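Local coordinates for uncharacterized protein (Pyrococcus horikoshii, PDB 1ZJJ) that probably acts as a magnesium-dependent phosphatase of the haloacid dehalogenase (HAD) superfamily, at residues 111-125 and 137-151. Numbering follows the deposited sequence.
Sequences ARQGSWKEVKHVVVG and YATLAIRNGATFIGT
A beta-alpha-beta crossover is closed here, with V122 of strand 121-124 and I149 of strand 147-150 sharing a parallel ladder and helix 132-143 packed over it. V122 bonds through both its backbone groups: its N donates to T147 O (2.7 Å), and its O accepts from I149 N, nearly collinear with the carbonyl (2.9 Å). V124 N reaches I149 O at 2.7 Å; T147 N to K120 O and T151 N to V124 O complete the ladder. Under the helix, V122 supplies both methyls: CG1 meets A138 CB, while CG2 lodges among A141 CB, I142 CG1 (3.7 Å) and A146 CB. On the other side of the sheet, H121 and T147 run side by side, and H121 ND1 and T147 OG1 share a hydrogen bond at the imidazole edge (2.8 Å). The two strands are the central pair of a four-stranded parallel sheet, consistent with the cap domain of UmpH-like HAD phosphatases, apart from the magnesium-binding core. Before strand 121-124, W116 lies against the C-terminal part of the helix. Its CG stands between backbone N and carbonyl carbon (chi1 54°), turning a ring face to L140 CB, 3.8 Å from the six-membered ring centroid, a CH-pi contact. W116 NE1 is hydrogen-bonded to OE2 of E161 of the second subunit. Y137 meets W116 obliquely, ring planes 33° apart, and takes A111 CB over one face. K117 NZ donates to N144 OD1 (2.7 Å) from above the carbonyl plane, and one water bridges N144 ND2 to W116 O and V119 O.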
loop_
_atom_site.group_PDB
_atom_site.type_symbol
_atom_site.label_atom_id
_atom_site.label_comp_id
_atom_site.label_asym_id
_atom_site.label_seq_id
_atom_site.Cartn_x
_atom_site.Cartn_y
_atom_site.Cartn_z
ATOM N N ALA B 111 -6.645 -6.893 20.300
ATOM C CA ALA B 111 -7.219 -6.965 18.959
ATOM C C ALA B 111 -7.413 -8.425 18.550
ATOM O O ALA B 111 -8.438 -8.787 17.965
ATOM C CB ALA B 111 -6.306 -6.258 17.951
ATOM N N ARG B 112 -6.422 -9.260 18.852
ATOM C CA ARG B 112 -6.500 -10.686 18.521
ATOM C C ARG B 112 -7.689 -11.342 19.213
ATOM O O ARG B 112 -8.224 -12.342 18.731
ATOM C CB ARG B 112 -5.228 -11.412 18.951
ATOM C CG ARG B 112 -3.985 -10.984 18.215
ATOM C CD ARG B 112 -2.749 -11.571 18.860
ATOM N NE ARG B 112 -1.542 -11.004 18.276
ATOM C CZ ARG B 112 -0.368 -10.956 18.891
ATOM N NH1 ARG B 112 -0.236 -11.449 20.115
ATOM N NH2 ARG B 112 0.672 -10.396 18.287
ATOM N N GLN B 113 -8.083 -10.783 20.351
ATOM C CA GLN B 113 -9.208 -11.302 21.119
ATOM C C GLN B 113 -10.526 -10.737 20.597
ATOM O O GLN B 113 -11.596 -11.048 21.118
ATOM C CB GLN B 113 -9.020 -10.954 22.595
ATOM C CG GLN B 113 -7.754 -11.562 23.190
ATOM C CD GLN B 113 -7.365 -10.949 24.526
ATOM O OE1 GLN B 113 -8.057 -10.069 25.039
ATOM N NE2 GLN B 113 -6.257 -11.415 25.098
ATOM N N GLY B 114 -10.437 -9.896 19.569
ATOM C CA GLY B 114 -11.629 -9.318 18.970
ATOM C C GLY B 114 -11.937 -7.866 19.292
ATOM O O GLY B 114 -12.951 -7.335 18.828
ATOM N N SER B 115 -11.071 -7.222 20.072
ATOM C CA SER B 115 -11.275 -5.827 20.471
ATOM C C SER B 115 -11.189 -4.808 19.337
ATOM O O SER B 115 -11.490 -3.632 19.538
ATOM C CB SER B 115 -10.281 -5.439 21.567
ATOM O OG SER B 115 -10.504 -6.200 22.743
ATOM N N TRP B 116 -10.764 -5.243 18.156
ATOM C CA TRP B 116 -10.693 -4.325 17.019
ATOM C C TRP B 116 -12.107 -3.804 16.754
ATOM O O TRP B 116 -12.292 -2.707 16.215
ATOM C CB TRP B 116 -10.189 -5.038 15.767
ATOM C CG TRP B 116 -10.976 -6.269 15.400
ATOM C CD1 TRP B 116 -10.694 -7.554 15.764
ATOM C CD2 TRP B 116 -12.158 -6.317 14.588
ATOM N NE1 TRP B 116 -11.637 -8.401 15.215
ATOM C CE2 TRP B 116 -12.543 -7.664 14.487
ATOM C CE3 TRP B 116 -12.928 -5.342 13.929
ATOM C CZ2 TRP B 116 -13.650 -8.076 13.766
ATOM C CZ3 TRP B 116 -14.042 -5.747 13.204
ATOM C CH2 TRP B 116 -14.389 -7.116 13.129
ATOM N N LYS B 117 -13.090 -4.617 17.154
ATOM C CA LYS B 117 -14.515 -4.321 16.999
ATOM C C LYS B 117 -14.908 -3.072 17.785
ATOM O O LYS B 117 -15.861 -2.393 17.434
ATOM C CB LYS B 117 -15.344 -5.520 17.487
ATOM C CG LYS B 117 -16.399 -6.025 16.507
ATOM C CD LYS B 117 -17.322 -4.921 16.052
ATOM C CE LYS B 117 -18.497 -5.526 15.323
ATOM N NZ LYS B 117 -19.125 -4.576 14.397
ATOM N N GLU B 118 -14.178 -2.781 18.857
ATOM C CA GLU B 118 -14.483 -1.608 19.673
ATOM C C GLU B 118 -13.643 -0.367 19.350
ATOM O O GLU B 118 -13.806 0.680 19.975
ATOM C CB GLU B 118 -14.346 -1.949 21.166
ATOM C CG GLU B 118 -15.418 -2.898 21.692
ATOM C CD GLU B 118 -15.236 -4.345 21.245
ATOM O OE1 GLU B 118 -14.211 -4.966 21.583
ATOM O OE2 GLU B 118 -16.124 -4.874 20.546
ATOM N N VAL B 119 -12.738 -0.489 18.388
ATOM C CA VAL B 119 -11.882 0.634 17.999
ATOM C C VAL B 119 -12.671 1.749 17.314
ATOM O O VAL B 119 -13.448 1.486 16.398
ATOM C CB VAL B 119 -10.769 0.175 17.031
ATOM C CG1 VAL B 119 -10.066 1.394 16.419
ATOM C CG2 VAL B 119 -9.776 -0.701 17.768
ATOM N N LYS B 120 -12.465 2.990 17.751
ATOM C CA LYS B 120 -13.164 4.133 17.165
ATOM C C LYS B 120 -12.267 4.950 16.224
ATOM O O LYS B 120 -12.759 5.641 15.328
ATOM C CB LYS B 120 -13.707 5.048 18.272
ATOM C CG LYS B 120 -14.798 4.423 19.134
ATOM C CD LYS B 120 -16.034 4.101 18.304
ATOM C CE LYS B 120 -17.118 3.423 19.136
ATOM N NZ LYS B 120 -17.753 4.346 20.122
ATOM N N HIS B 121 -10.957 4.866 16.435
ATOM C CA HIS B 121 -9.996 5.602 15.617
ATOM C C HIS B 121 -8.774 4.751 15.282
ATOM O O HIS B 121 -8.208 4.092 16.156
ATOM C CB HIS B 121 -9.518 6.860 16.360
ATOM C CG HIS B 121 -10.625 7.726 16.875
ATOM N ND1 HIS B 121 -11.479 8.423 16.047
ATOM C CD2 HIS B 121 -11.021 8.010 18.142
ATOM C CE1 HIS B 121 -12.349 9.097 16.776
ATOM N NE2 HIS B 121 -12.093 8.862 18.052
ATOM N N VAL B 122 -8.373 4.764 14.013
ATOM C CA VAL B 122 -7.187 4.039 13.581
ATOM C C VAL B 122 -6.170 5.087 13.133
ATOM O O VAL B 122 -6.448 5.890 12.244
ATOM C CB VAL B 122 -7.484 3.087 12.410
ATOM C CG1 VAL B 122 -6.192 2.426 11.949
ATOM C CG2 VAL B 122 -8.491 2.028 12.842
ATOM N N VAL B 123 -5.006 5.097 13.775
ATOM C CA VAL B 123 -3.955 6.061 13.462
ATOM C C VAL B 123 -2.767 5.325 12.841
ATOM O O VAL B 123 -2.213 4.394 13.435
ATOM C CB VAL B 123 -3.513 6.823 14.732
ATOM C CG1 VAL B 123 -2.391 7.794 14.399
ATOM C CG2 VAL B 123 -4.695 7.593 15.316
ATOM N N VAL B 124 -2.380 5.752 11.644
ATOM C CA VAL B 124 -1.302 5.104 10.911
ATOM C C VAL B 124 -0.137 6.030 10.614
ATOM O O VAL B 124 -0.306 7.060 9.968
ATOM C CB VAL B 124 -1.827 4.554 9.565
ATOM C CG1 VAL B 124 -0.755 3.719 8.867
ATOM C CG2 VAL B 124 -3.091 3.739 9.797
ATOM N N GLY B 125 1.041 5.648 11.093
ATOM C CA GLY B 125 2.247 6.411 10.844
ATOM C C GLY B 125 3.278 5.420 10.338
ATOM O O GLY B 125 2.940 4.267 10.047
ATOM N N TYR B 137 -6.186 -5.952 11.213
ATOM C CA TYR B 137 -7.034 -5.341 12.231
ATOM C C TYR B 137 -7.361 -3.886 11.927
ATOM O O TYR B 137 -8.470 -3.426 12.201
ATOM C CB TYR B 137 -6.390 -5.480 13.612
ATOM C CG TYR B 137 -6.454 -6.902 14.106
ATOM C CD1 TYR B 137 -7.680 -7.549 14.227
ATOM C CD2 TYR B 137 -5.295 -7.626 14.380
ATOM C CE1 TYR B 137 -7.755 -8.890 14.598
ATOM C CE2 TYR B 137 -5.356 -8.974 14.756
ATOM C CZ TYR B 137 -6.593 -9.595 14.860
ATOM O OH TYR B 137 -6.684 -10.921 15.220
ATOM N N ALA B 138 -6.413 -3.163 11.339
ATOM C CA ALA B 138 -6.660 -1.767 10.999
ATOM C C ALA B 138 -7.768 -1.706 9.949
ATOM O O ALA B 138 -8.653 -0.854 10.008
ATOM C CB ALA B 138 -5.385 -1.118 10.464
ATOM N N THR B 139 -7.708 -2.613 8.980
ATOM C CA THR B 139 -8.701 -2.676 7.921
ATOM C C THR B 139 -10.070 -3.053 8.487
ATOM O O THR B 139 -11.084 -2.434 8.155
ATOM C CB THR B 139 -8.282 -3.707 6.842
ATOM O OG1 THR B 139 -7.122 -3.225 6.155
ATOM C CG2 THR B 139 -9.396 -3.938 5.839
ATOM N N LEU B 140 -10.097 -4.072 9.338
ATOM C CA LEU B 140 -11.350 -4.512 9.942
ATOM C C LEU B 140 -11.971 -3.372 10.740
ATOM O O LEU B 140 -13.168 -3.119 10.640
ATOM C CB LEU B 140 -11.111 -5.723 10.852
ATOM C CG LEU B 140 -10.799 -7.045 10.136
ATOM C CD1 LEU B 140 -10.408 -8.114 11.136
ATOM C CD2 LEU B 140 -12.016 -7.482 9.338
ATOM N N ALA B 141 -11.148 -2.672 11.512
ATOM C CA ALA B 141 -11.630 -1.560 12.329
ATOM C C ALA B 141 -12.149 -0.399 11.477
ATOM O O ALA B 141 -13.252 0.093 11.695
ATOM C CB ALA B 141 -10.521 -1.084 13.253
ATOM N N ILE B 142 -11.357 0.037 10.499
ATOM C CA ILE B 142 -11.778 1.135 9.626
ATOM C C ILE B 142 -13.069 0.766 8.885
ATOM O O ILE B 142 -13.943 1.618 8.688
ATOM C CB ILE B 142 -10.685 1.484 8.599
ATOM C CG1 ILE B 142 -9.478 2.092 9.320
ATOM C CG2 ILE B 142 -11.247 2.437 7.543
ATOM C CD1 ILE B 142 -8.253 2.259 8.428
ATOM N N ARG B 143 -13.179 -0.497 8.467
ATOM C CA ARG B 143 -14.378 -0.972 7.774
ATOM C C ARG B 143 -15.569 -1.027 8.717
ATOM O O ARG B 143 -16.723 -1.028 8.288
ATOM C CB ARG B 143 -14.134 -2.365 7.183
ATOM C CG ARG B 143 -13.782 -2.295 5.734
ATOM C CD ARG B 143 -13.260 -3.585 5.210
ATOM N NE ARG B 143 -12.776 -3.364 3.859
ATOM C CZ ARG B 143 -13.564 -3.160 2.815
ATOM N NH1 ARG B 143 -14.881 -3.156 2.958
ATOM N NH2 ARG B 143 -13.026 -2.945 1.624
ATOM N N ASN B 144 -15.277 -1.088 10.006
ATOM C CA ASN B 144 -16.327 -1.128 11.014
ATOM C C ASN B 144 -16.747 0.282 11.439
ATOM O O ASN B 144 -17.539 0.462 12.371
ATOM C CB ASN B 144 -15.855 -1.918 12.229
ATOM C CG ASN B 144 -16.978 -2.209 13.204
ATOM O OD1 ASN B 144 -18.048 -2.673 12.810
ATOM N ND2 ASN B 144 -16.734 -1.957 14.482
ATOM N N GLY B 145 -16.199 1.281 10.750
ATOM C CA GLY B 145 -16.536 2.660 11.051
ATOM C C GLY B 145 -15.476 3.472 11.777
ATOM O O GLY B 145 -15.696 4.643 12.066
ATOM N N ALA B 146 -14.333 2.868 12.084
ATOM C CA ALA B 146 -13.278 3.594 12.781
ATOM C C ALA B 146 -12.681 4.663 11.886
ATOM O O ALA B 146 -12.557 4.466 10.679
ATOM C CB ALA B 146 -12.187 2.636 13.222
ATOM N N THR B 147 -12.306 5.792 12.478
ATOM C CA THR B 147 -11.692 6.875 11.717
ATOM C C THR B 147 -10.367 6.361 11.139
ATOM O O THR B 147 -9.657 5.595 11.785
ATOM C CB THR B 147 -11.395 8.098 12.614
ATOM O OG1 THR B 147 -12.537 8.384 13.434
ATOM C CG2 THR B 147 -11.087 9.318 11.756
ATOM N N PHE B 148 -10.053 6.775 9.917
ATOM C CA PHE B 148 -8.820 6.374 9.248
ATOM C C PHE B 148 -7.962 7.641 9.217
ATOM O O PHE B 148 -8.237 8.565 8.452
ATOM C CB PHE B 148 -9.156 5.881 7.831
ATOM C CG PHE B 148 -7.964 5.450 7.002
ATOM C CD1 PHE B 148 -6.686 5.355 7.548
ATOM C CD2 PHE B 148 -8.142 5.124 5.658
ATOM C CE1 PHE B 148 -5.597 4.940 6.756
ATOM C CE2 PHE B 148 -7.066 4.709 4.861
ATOM C CZ PHE B 148 -5.796 4.617 5.407
ATOM N N ILE B 149 -6.950 7.683 10.081
ATOM C CA ILE B 149 -6.048 8.835 10.196
ATOM C C ILE B 149 -4.597 8.483 9.857
ATOM O O ILE B 149 -4.032 7.538 10.414
ATOM C CB ILE B 149 -6.059 9.400 11.635
ATOM C CG1 ILE B 149 -7.487 9.757 12.041
ATOM C CG2 ILE B 149 -5.149 10.628 11.730
ATOM C CD1 ILE B 149 -7.685 9.840 13.547
ATOM N N GLY B 150 -4.000 9.250 8.952
ATOM C CA GLY B 150 -2.617 9.016 8.572
ATOM C C GLY B 150 -1.757 10.167 9.061
ATOM O O GLY B 150 -2.121 11.319 8.872
ATOM N N THR B 151 -0.620 9.875 9.689
ATOM C CA THR B 151 0.222 10.954 10.193
ATOM C C THR B 151 0.809 11.840 9.100
ATOM O O THR B 151 0.864 13.055 9.256
ATOM C CB THR B 151 1.388 10.427 11.076
ATOM O OG1 THR B 151 2.228 9.557 10.308
ATOM C CG2 THR B 151 0.841 9.681 12.286
HETATM O O HOH W 1 -14.051 -1.104 15.061
HETATM O O HOH W 2 -19.202 -2.004 15.885
#